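Local atomic coordinates of dihydropyrimidinase (Brevibacillus agri, PDB entry 3SFW), a protein that catalyses, as a zinc-dependent enzyme of the amidohydrolase family, the hydrolytic ring opening of dihydropyrimidines. Residues A173-A184 with A231-H239; K371-K382 with V453-P461. All blocks are in the same frame, centred on the assembly; numbering follows the deposited sequence.

In the fold
Contact 1 and contact 2 follow one another along the chain, the first closing before the second opens, and their centres lie about 14 Å apart. Contact 1 pairs strand 180-182 with strand 234-237 in the parallel sheet of the amidohydrolase TIM-barrel and ends at the zinc site. Contact 2 joins the end of helix 361-376 to the C-terminal tail. The two touch: Tyr-236 meets the ring of Phe-376 edge to face, Leu-179 packs on the backbone of Leu-375, and Gly-177 is joined to Phe-458 by a probable backbone hydrogen bond. The tail thus touches both the end of helix 361-376 and the turn before strand 180-182, linking late and middle parts of the barrel.

Contact 1 of 2, residues A173-A184 with A231-H239; sequences AKELGALVQVHA and ADAQLYVVH. With ZN (zinc ion), chain D.
Lys-174, on the last turn of helix 163-176, reaches over to the turn at Asp-232: its long chain sends NZ to Asp-232 O at 3.0 Å, with a weaker salt bridge to OD2. Next, Ala-178 O receives Gln-234 NE2 at 3.0 Å. This bond is nearly straight at the hydrogen (173°), although the donor stands above the carbonyl plane; a bend at chi2 of Gln-234 (-95°) turns the amide there, and a water links NE2 to Lys-174 O. Leu-179 lays CD2 against Tyr-236 CB at 3.8 Å. From Val-180 the strands run parallel, Val-180 and Val-182 each donating to the partner backbone through N and accepting from it through O, as in Tyr-236 N to Val-180 O at 2.8 Å. Branched valines suit such extended chain, and Val-182 CG2 packs on Leu-235 CD1 at 3.9 Å. On the other face, Gln-181 CG lies beside the Tyr-236 ring. At His-183 the chain reaches the metal: ND1 and His-239 NE2 each bind zinc at 2.2 Å, the carboxylated Lys-150 and two waters completing its shell, and the His-239 edge meets the His-183 face with planes at 85°. Glu-185 takes the His-183 NE2 hydrogen bond, so both ring nitrogens are engaged. Behind the sheet, Val-180 and Val-182 rest on helix 163-176 and Leu-235 on helix 214-230, while strand 258-263 flanks strand 234-237 at Tyr-236.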
loop_
_atom_site.group_PDB
_atom_site.type_symbol
_atom_site.label_atom_id
_atom_site.label_comp_id
_atom_site.label_asym_id
_atom_site.label_seq_id
_atom_site.Cartn_x
_atom_site.Cartn_y
_atom_site.Cartn_z
ATOM N N ALA A 173 -10.513 -27.992 -0.800
ATOM C CA ALA A 173 -9.061 -28.177 -0.740
ATOM C C ALA A 173 -8.499 -27.977 0.668
ATOM O O ALA A 173 -7.583 -28.701 1.071
ATOM C CB ALA A 173 -8.337 -27.219 -1.763
ATOM N N LYS A 174 -8.974 -26.965 1.384
ATOM C CA LYS A 174 -8.515 -26.786 2.754
ATOM C C LYS A 174 -8.869 -28.017 3.591
ATOM O O LYS A 174 -8.048 -28.498 4.375
ATOM C CB LYS A 174 -9.117 -25.554 3.404
ATOM C CG LYS A 174 -8.497 -25.368 4.812
ATOM C CD LYS A 174 -9.417 -24.682 5.774
ATOM C CE LYS A 174 -8.738 -24.528 7.183
ATOM N NZ LYS A 174 -7.319 -24.037 7.086
ATOM N N GLU A 175 -10.073 -28.545 3.383
ATOM C CA GLU A 175 -10.503 -29.729 4.164
ATOM C C GLU A 175 -9.571 -30.920 3.879
ATOM O O GLU A 175 -9.322 -31.723 4.772
ATOM C CB GLU A 175 -11.918 -30.165 3.756
ATOM C CG GLU A 175 -13.050 -29.240 4.131
ATOM C CD GLU A 175 -14.406 -29.747 3.605
ATOM O OE1 GLU A 175 -15.365 -28.934 3.572
ATOM O OE2 GLU A 175 -14.495 -30.923 3.153
ATOM N N LEU A 176 -9.143 -31.081 2.619
ATOM C CA LEU A 176 -8.473 -32.307 2.175
ATOM C C LEU A 176 -6.967 -32.178 2.171
ATOM O O LEU A 176 -6.258 -33.197 2.131
ATOM C CB LEU A 176 -8.927 -32.704 0.750
ATOM C CG LEU A 176 -10.421 -33.107 0.636
ATOM C CD1 LEU A 176 -10.742 -33.297 -0.862
ATOM C CD2 LEU A 176 -10.680 -34.420 1.380
ATOM N N GLY A 177 -6.469 -30.955 2.358
ATOM C CA GLY A 177 -5.045 -30.721 2.273
ATOM C C GLY A 177 -4.524 -30.611 0.830
ATOM O O GLY A 177 -3.450 -31.128 0.512
ATOM N N ALA A 178 -5.306 -29.971 -0.044
ATOM C CA ALA A 178 -4.821 -29.716 -1.395
ATOM C C ALA A 178 -4.426 -28.265 -1.543
ATOM O O ALA A 178 -5.032 -27.381 -0.929
ATOM C CB ALA A 178 -5.908 -30.073 -2.459
ATOM N N LEU A 179 -3.527 -28.030 -2.494
ATOM C CA LEU A 179 -3.143 -26.656 -2.898
ATOM C C LEU A 179 -3.984 -26.317 -4.150
ATOM O O LEU A 179 -4.151 -27.183 -5.024
ATOM C CB LEU A 179 -1.654 -26.689 -3.304
ATOM C CG LEU A 179 -1.048 -25.362 -3.809
ATOM C CD1 LEU A 179 -1.118 -24.313 -2.731
ATOM C CD2 LEU A 179 0.381 -25.671 -4.190
ATOM N N VAL A 180 -4.583 -25.126 -4.177
ATOM C CA VAL A 180 -5.370 -24.685 -5.350
ATOM C C VAL A 180 -4.456 -23.767 -6.175
ATOM O O VAL A 180 -3.946 -22.787 -5.661
ATOM C CB VAL A 180 -6.652 -23.947 -4.943
ATOM C CG1 VAL A 180 -7.381 -23.424 -6.209
ATOM C CG2 VAL A 180 -7.606 -24.928 -4.215
ATOM N N GLN A 181 -4.317 -24.109 -7.460
ATOM C CA GLN A 181 -3.599 -23.314 -8.440
ATOM C C GLN A 181 -4.613 -22.495 -9.223
ATOM O O GLN A 181 -5.661 -23.026 -9.582
ATOM C CB GLN A 181 -2.925 -24.232 -9.404
ATOM C CG GLN A 181 -1.767 -25.011 -8.785
ATOM C CD GLN A 181 -1.392 -26.167 -9.663
ATOM O OE1 GLN A 181 -0.295 -26.195 -10.278
ATOM N NE2 GLN A 181 -2.269 -27.087 -9.768
ATOM N N VAL A 182 -4.287 -21.239 -9.539
ATOM C CA VAL A 182 -5.118 -20.519 -10.497
ATOM C C VAL A 182 -4.335 -20.023 -11.695
ATOM O O VAL A 182 -3.287 -19.438 -11.529
ATOM C CB VAL A 182 -5.827 -19.326 -9.813
ATOM C CG1 VAL A 182 -6.295 -18.353 -10.792
ATOM C CG2 VAL A 182 -6.967 -19.830 -8.916
ATOM N N HIS A 183 -4.979 -20.066 -12.870
ATOM C CA HIS A 183 -4.628 -19.216 -14.016
ATOM C C HIS A 183 -5.454 -17.935 -13.844
ATOM O O HIS A 183 -6.681 -17.959 -14.039
ATOM C CB HIS A 183 -5.017 -19.907 -15.370
ATOM C CG HIS A 183 -4.799 -19.024 -16.572
ATOM N ND1 HIS A 183 -3.901 -19.323 -17.583
ATOM C CD2 HIS A 183 -5.340 -17.816 -16.887
ATOM C CE1 HIS A 183 -3.933 -18.352 -18.485
ATOM N NE2 HIS A 183 -4.780 -17.419 -18.078
ATOM N N ALA A 184 -4.791 -16.835 -13.461
ATOM C CA ALA A 184 -5.537 -15.643 -13.000
ATOM C C ALA A 184 -5.512 -14.554 -14.081
ATOM O O ALA A 184 -4.698 -13.620 -14.022
ATOM C CB ALA A 184 -4.935 -15.092 -11.657
ATOM N N ALA A 231 -11.732 -18.478 2.561
ATOM C CA ALA A 231 -11.744 -19.916 2.809
ATOM C C ALA A 231 -10.692 -20.391 3.815
ATOM O O ALA A 231 -10.607 -21.611 4.092
ATOM C CB ALA A 231 -11.577 -20.692 1.467
ATOM N N ASP A 232 -9.782 -19.496 4.211
ATOM C CA ASP A 232 -8.599 -19.871 4.993
ATOM C C ASP A 232 -7.750 -20.983 4.329
ATOM O O ASP A 232 -7.268 -21.914 4.997
ATOM C CB ASP A 232 -9.016 -20.306 6.402
ATOM C CG ASP A 232 -7.840 -20.416 7.347
ATOM O OD1 ASP A 232 -6.820 -19.757 7.110
ATOM O OD2 ASP A 232 -7.939 -21.149 8.355
ATOM N N ALA A 233 -7.619 -20.902 3.019
ATOM C CA ALA A 233 -7.070 -22.025 2.241
ATOM C C ALA A 233 -5.640 -21.695 1.794
ATOM O O ALA A 233 -4.974 -20.828 2.387
ATOM C CB ALA A 233 -7.980 -22.299 1.040
ATOM N N GLN A 234 -5.123 -22.432 0.808
ATOM C CA GLN A 234 -3.766 -22.116 0.315
ATOM C C GLN A 234 -3.794 -22.033 -1.210
ATOM O O GLN A 234 -4.456 -22.839 -1.859
ATOM C CB GLN A 234 -2.734 -23.157 0.777
ATOM C CG GLN A 234 -3.205 -24.653 0.619
ATOM C CD GLN A 234 -3.830 -25.198 1.933
ATOM O OE1 GLN A 234 -3.659 -24.625 3.011
ATOM N NE2 GLN A 234 -4.600 -26.280 1.823
ATOM N N LEU A 235 -3.120 -21.017 -1.772
ATOM C CA LEU A 235 -3.295 -20.655 -3.175
ATOM C C LEU A 235 -1.935 -20.606 -3.821
ATOM O O LEU A 235 -0.975 -20.122 -3.211
ATOM C CB LEU A 235 -3.924 -19.238 -3.287
ATOM C CG LEU A 235 -4.134 -18.738 -4.743
ATOM C CD1 LEU A 235 -5.361 -19.519 -5.363
ATOM C CD2 LEU A 235 -4.481 -17.246 -4.702
ATOM N N TYR A 236 -1.853 -21.093 -5.054
ATOM C CA TYR A 236 -0.634 -20.993 -5.851
ATOM C C TYR A 236 -0.988 -20.353 -7.193
ATOM O O TYR A 236 -1.762 -20.870 -7.940
ATOM C CB TYR A 236 -0.050 -22.393 -6.032
ATOM C CG TYR A 236 1.213 -22.481 -6.866
ATOM C CD1 TYR A 236 1.148 -22.476 -8.269
ATOM C CD2 TYR A 236 2.445 -22.782 -6.254
ATOM C CE1 TYR A 236 2.306 -22.705 -9.053
ATOM C CE2 TYR A 236 3.608 -22.971 -7.003
ATOM C CZ TYR A 236 3.538 -22.922 -8.392
ATOM O OH TYR A 236 4.644 -23.280 -9.138
ATOM N N VAL A 237 -0.491 -19.153 -7.418
ATOM C CA VAL A 237 -0.806 -18.419 -8.628
ATOM C C VAL A 237 0.208 -18.805 -9.698
ATOM O O VAL A 237 1.407 -18.501 -9.565
ATOM C CB VAL A 237 -0.741 -16.881 -8.400
ATOM C CG1 VAL A 237 -1.239 -16.141 -9.700
ATOM C CG2 VAL A 237 -1.590 -16.467 -7.157
ATOM N N VAL A 238 -0.244 -19.438 -10.793
ATOM C CA VAL A 238 0.726 -19.911 -11.804
ATOM C C VAL A 238 1.057 -18.717 -12.727
ATOM O O VAL A 238 0.331 -17.723 -12.744
ATOM C CB VAL A 238 0.186 -21.083 -12.698
ATOM C CG1 VAL A 238 -0.293 -22.272 -11.822
ATOM C CG2 VAL A 238 -0.987 -20.605 -13.584
ATOM N N HIS A 239 2.195 -18.823 -13.410
ATOM C CA HIS A 239 2.659 -17.796 -14.361
ATOM C C HIS A 239 2.251 -16.371 -13.978
ATOM O O HIS A 239 1.566 -15.705 -14.746
ATOM C CB HIS A 239 2.278 -18.121 -15.854
ATOM C CG HIS A 239 0.825 -18.479 -16.098
ATOM N ND1 HIS A 239 -0.234 -17.716 -15.632
ATOM C CD2 HIS A 239 0.278 -19.448 -16.885
ATOM C CE1 HIS A 239 -1.377 -18.246 -16.071
ATOM N NE2 HIS A 239 -1.082 -19.282 -16.845
HETATM ZN ZN ZN D . -2.297 -20.807 -17.842
HETATM O O HOH W 1 -5.301 -27.865 4.133
HETATM O O HOH W 2 -6.268 -24.730 -0.821
HETATM O O HOH W 3 -1.965 -16.325 -13.229
HETATM O O HOH W 4 -3.301 -22.055 -19.205
HETATM O O HOH W 5 -1.846 -20.090 -19.913
#

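Contact 2 of 2, residues K371-K382 with V453-P461; sequences KVAKLFGMFPQK and VKRSTFARP
Arg-455 of the C-terminal tail lies against the carbonyl of Phe-376, where helix 361-376 gives way to a Schellman turn. Its CB sits 3.3 Å from Phe-376 O, and CG, placed beside its own backbone N (chi1 -60°), moves on to Met-378. CD touches both, 3.2 Å from Phe-376 O and also against Met-378 CG. A bend at chi3 (-61°) swings the guanidinium back, so that NH2 donates to Phe-376 O at 2.8 Å, with the acceptor near the guanidinium plane. The same NH2 lies at the edge of the Phe-376 ring, while NH1 turns to Ser-148 and Phe-122. With an alanine here, Phe-376 O would probably lose its guanidinium donor and a gap would probably open beside Met-378.

Gly-377 suits the positive phi of the turn, and a side chain would collide with Ser-456 O; its own carbonyl accepts Ser-456 N at 2.9 Å on a lone pair. Farther along the tail, Phe-458 turns its ring edge to Leu-375 O, and Leu-375 CD2 touches both Phe-458 CE1, at 3.8 Å, and Pro-461 CD. The rigid proline also meets the aliphatic part of Lys-371, where Pro-461 CB lies 3.7 Å from Lys-371 CD, leaving that lysine's NZ to pair with Asp-366. Two waters bridge Lys-374 O to the backbone of Ala-459. Pro-461 O reaches Ser-360 of the second subunit, so the tail's last residue also belongs to a subunit interface. In motif terms, this is a Schellman motif with glycine at the positive-phi position, whose last-turn carbonyls Leu-375 O and Phe-376 O are met by an irregular tail strapped across the helix end.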
loop_
_atom_site.group_PDB
_atom_site.type_symbol
_atom_site.label_atom_id
_atom_site.label_comp_id
_atom_site.label_asym_id
_atom_site.label_seq_id
_atom_site.Cartn_x
_atom_site.Cartn_y
_atom_site.Cartn_z
ATOM N N LYS A 371 11.900 -25.798 -3.547
ATOM C CA LYS A 371 10.619 -25.180 -3.132
ATOM C C LYS A 371 9.427 -25.755 -3.949
ATOM O O LYS A 371 8.280 -25.832 -3.476
ATOM C CB LYS A 371 10.698 -23.638 -3.218
ATOM C CG LYS A 371 9.608 -22.907 -2.414
ATOM C CD LYS A 371 9.613 -23.358 -0.907
ATOM C CE LYS A 371 10.928 -23.204 -0.158
ATOM N NZ LYS A 371 11.489 -21.823 -0.304
ATOM N N VAL A 372 9.712 -26.160 -5.171
ATOM C CA VAL A 372 8.692 -26.801 -5.992
ATOM C C VAL A 372 8.329 -28.171 -5.365
ATOM O O VAL A 372 7.157 -28.462 -5.166
ATOM C CB VAL A 372 9.246 -27.107 -7.414
ATOM C CG1 VAL A 372 8.175 -27.867 -8.250
ATOM C CG2 VAL A 372 9.677 -25.789 -8.147
ATOM N N ALA A 373 9.334 -28.962 -4.942
ATOM C CA ALA A 373 9.007 -30.260 -4.303
ATOM C C ALA A 373 8.180 -30.041 -3.036
ATOM O O ALA A 373 7.252 -30.782 -2.745
ATOM C CB ALA A 373 10.315 -31.043 -3.944
ATOM N N LYS A 374 8.542 -29.028 -2.270
ATOM C CA LYS A 374 7.888 -28.789 -1.004
ATOM C C LYS A 374 6.391 -28.342 -1.180
ATOM O O LYS A 374 5.477 -28.885 -0.543
ATOM C CB LYS A 374 8.688 -27.733 -0.244
ATOM C CG LYS A 374 9.989 -28.339 0.349
ATOM C CD LYS A 374 10.890 -27.257 0.879
ATOM C CE LYS A 374 12.069 -27.914 1.661
ATOM N NZ LYS A 374 12.807 -26.769 2.255
ATOM N N LEU A 375 6.145 -27.447 -2.127
ATOM C CA LEU A 375 4.785 -26.945 -2.329
ATOM C C LEU A 375 3.910 -28.029 -2.954
ATOM O O LEU A 375 2.708 -27.991 -2.802
ATOM C CB LEU A 375 4.787 -25.712 -3.253
ATOM C CG LEU A 375 5.297 -24.462 -2.520
ATOM C CD1 LEU A 375 5.509 -23.249 -3.514
ATOM C CD2 LEU A 375 4.300 -24.102 -1.403
ATOM N N PHE A 376 4.527 -28.933 -3.727
ATOM C CA PHE A 376 3.767 -29.963 -4.461
ATOM C C PHE A 376 3.887 -31.371 -3.866
ATOM O O PHE A 376 3.416 -32.342 -4.450
ATOM C CB PHE A 376 4.167 -29.925 -5.948
ATOM C CG PHE A 376 3.612 -28.701 -6.635
ATOM C CD1 PHE A 376 2.239 -28.598 -6.850
ATOM C CD2 PHE A 376 4.423 -27.592 -6.897
ATOM C CE1 PHE A 376 1.684 -27.423 -7.403
ATOM C CE2 PHE A 376 3.893 -26.443 -7.514
ATOM C CZ PHE A 376 2.510 -26.316 -7.686
ATOM N N GLY A 377 4.396 -31.455 -2.643
ATOM C CA GLY A 377 4.243 -32.735 -1.866
ATOM C C GLY A 377 5.159 -33.845 -2.369
ATOM O O GLY A 377 4.800 -35.039 -2.341
ATOM N N MET A 378 6.345 -33.458 -2.846
ATOM C CA MET A 378 7.306 -34.423 -3.424
ATOM C C MET A 378 8.593 -34.396 -2.613
ATOM O O MET A 378 9.552 -34.980 -3.011
ATOM C CB MET A 378 7.669 -34.022 -4.901
ATOM C CG MET A 378 6.445 -34.082 -5.874
ATOM S SD MET A 378 6.673 -33.060 -7.392
ATOM C CE MET A 378 7.789 -34.111 -8.285
ATOM N N PHE A 379 8.606 -33.705 -1.471
ATOM C CA PHE A 379 9.862 -33.506 -0.721
ATOM C C PHE A 379 9.787 -34.429 0.509
ATOM O O PHE A 379 8.739 -34.517 1.139
ATOM C CB PHE A 379 9.964 -32.045 -0.243
ATOM C CG PHE A 379 11.303 -31.708 0.372
ATOM C CD1 PHE A 379 11.470 -31.710 1.754
ATOM C CD2 PHE A 379 12.399 -31.441 -0.452
ATOM C CE1 PHE A 379 12.751 -31.436 2.316
ATOM C CE2 PHE A 379 13.632 -31.202 0.095
ATOM C CZ PHE A 379 13.800 -31.173 1.473
ATOM N N PRO A 380 10.903 -35.064 0.897
ATOM C CA PRO A 380 12.248 -34.906 0.373
ATOM C C PRO A 380 12.614 -36.000 -0.623
ATOM O O PRO A 380 13.774 -36.091 -0.977
ATOM C CB PRO A 380 13.144 -35.102 1.630
ATOM C CG PRO A 380 12.371 -36.087 2.469
ATOM C CD PRO A 380 10.887 -35.782 2.198
ATOM N N GLN A 381 11.655 -36.801 -1.085
ATOM C CA GLN A 381 11.982 -37.808 -2.133
ATOM C C GLN A 381 12.680 -37.110 -3.328
ATOM O O GLN A 381 13.703 -37.603 -3.867
ATOM C CB GLN A 381 10.704 -38.526 -2.660
ATOM C CG GLN A 381 11.034 -39.483 -3.830
ATOM C CD GLN A 381 9.811 -40.104 -4.559
ATOM O OE1 GLN A 381 9.973 -40.789 -5.568
ATOM N NE2 GLN A 381 8.613 -39.840 -4.075
ATOM N N LYS A 382 12.109 -35.979 -3.722
ATOM C CA LYS A 382 12.636 -35.148 -4.827
ATOM C C LYS A 382 13.056 -33.771 -4.297
ATOM O O LYS A 382 12.617 -33.343 -3.198
ATOM C CB LYS A 382 11.547 -34.896 -5.862
ATOM C CG LYS A 382 10.839 -36.145 -6.477
ATOM C CD LYS A 382 11.867 -37.094 -7.048
ATOM C CE LYS A 382 11.147 -38.076 -8.037
ATOM N NZ LYS A 382 12.174 -39.042 -8.539
ATOM N N VAL A 453 4.610 -40.081 -9.723
ATOM C CA VAL A 453 4.865 -39.725 -8.311
ATOM C C VAL A 453 3.567 -39.406 -7.594
ATOM O O VAL A 453 2.805 -38.539 -8.050
ATOM C CB VAL A 453 5.782 -38.474 -8.234
ATOM C CG1 VAL A 453 6.058 -38.108 -6.744
ATOM C CG2 VAL A 453 7.095 -38.800 -8.959
ATOM N N LYS A 454 3.229 -40.203 -6.575
ATOM C CA LYS A 454 2.013 -39.953 -5.763
ATOM C C LYS A 454 2.374 -38.941 -4.689
ATOM O O LYS A 454 3.317 -39.169 -3.922
ATOM C CB LYS A 454 1.509 -41.270 -5.086
ATOM C CG LYS A 454 0.662 -42.202 -5.986
ATOM C CD LYS A 454 0.099 -43.416 -5.168
ATOM C CE LYS A 454 -1.266 -43.991 -5.703
ATOM N NZ LYS A 454 -1.510 -43.921 -7.193
ATOM N N ARG A 455 1.750 -37.764 -4.730
ATOM C CA ARG A 455 2.212 -36.654 -3.918
ATOM C C ARG A 455 1.494 -36.526 -2.609
ATOM O O ARG A 455 0.344 -36.977 -2.466
ATOM C CB ARG A 455 2.106 -35.367 -4.757
ATOM C CG ARG A 455 2.994 -35.524 -6.025
ATOM C CD ARG A 455 2.931 -34.299 -6.984
ATOM N NE ARG A 455 1.571 -34.073 -7.484
ATOM C CZ ARG A 455 0.812 -33.037 -7.129
ATOM N NH1 ARG A 455 -0.414 -32.905 -7.663
ATOM N NH2 ARG A 455 1.291 -32.102 -6.268
ATOM N N SER A 456 2.201 -36.009 -1.606
ATOM C CA SER A 456 1.637 -35.890 -0.281
ATOM C C SER A 456 0.713 -34.679 -0.165
ATOM O O SER A 456 0.762 -33.757 -1.004
ATOM C CB SER A 456 2.773 -35.863 0.764
ATOM O OG SER A 456 3.578 -34.732 0.560
ATOM N N THR A 457 -0.160 -34.700 0.835
ATOM C CA THR A 457 -1.057 -33.562 1.084
ATOM C C THR A 457 -0.270 -32.360 1.488
ATOM O O THR A 457 0.890 -32.479 1.908
ATOM C CB THR A 457 -2.131 -33.864 2.134
ATOM O OG1 THR A 457 -1.502 -34.405 3.292
ATOM C CG2 THR A 457 -3.153 -34.918 1.565
ATOM N N PHE A 458 -0.906 -31.196 1.438
ATOM C CA PHE A 458 -0.158 -29.968 1.543
ATOM C C PHE A 458 0.403 -29.713 2.931
ATOM O O PHE A 458 -0.328 -29.792 3.943
ATOM C CB PHE A 458 -1.042 -28.782 1.155
ATOM C CG PHE A 458 -0.278 -27.487 1.083
ATOM C CD1 PHE A 458 0.620 -27.258 0.034
ATOM C CD2 PHE A 458 -0.439 -26.530 2.058
ATOM C CE1 PHE A 458 1.305 -26.058 -0.030
ATOM C CE2 PHE A 458 0.256 -25.332 1.990
ATOM C CZ PHE A 458 1.135 -25.124 0.974
ATOM N N ALA A 459 1.673 -29.306 2.968
ATOM C CA ALA A 459 2.286 -28.778 4.180
ATOM C C ALA A 459 3.038 -27.492 3.810
ATOM O O ALA A 459 3.789 -27.446 2.808
ATOM C CB ALA A 459 3.249 -29.799 4.735
ATOM N N ARG A 460 2.882 -26.450 4.616
ATOM C CA ARG A 460 3.606 -25.209 4.305
ATOM C C ARG A 460 5.128 -25.430 4.340
ATOM O O ARG A 460 5.647 -26.111 5.244
ATOM C CB ARG A 460 3.190 -24.106 5.266
ATOM C CG ARG A 460 1.722 -23.654 5.041
ATOM C CD ARG A 460 1.383 -22.473 5.914
ATOM N NE ARG A 460 1.420 -22.823 7.326
ATOM C CZ ARG A 460 0.363 -23.271 8.004
ATOM N NH1 ARG A 460 -0.803 -23.437 7.379
ATOM N NH2 ARG A 460 0.462 -23.534 9.311
ATOM N N PRO A 461 5.846 -24.820 3.397
ATOM C CA PRO A 461 7.290 -24.992 3.381
ATOM C C PRO A 461 8.017 -24.418 4.609
ATOM O O PRO A 461 9.087 -25.022 4.947
ATOM C CB PRO A 461 7.735 -24.292 2.098
ATOM C CG PRO A 461 6.704 -23.245 1.831
ATOM C CD PRO A 461 5.378 -23.862 2.378
HETATM O O HOH W 6 3.165 -30.022 0.436
HETATM O O HOH W 7 6.210 -28.554 2.351
HETATM O O HOH W 8 11.538 -24.347 3.753
HETATM O O HOH W 9 0.419 -29.930 -3.843
HETATM O O HOH W 10 4.966 -38.426 -1.934
#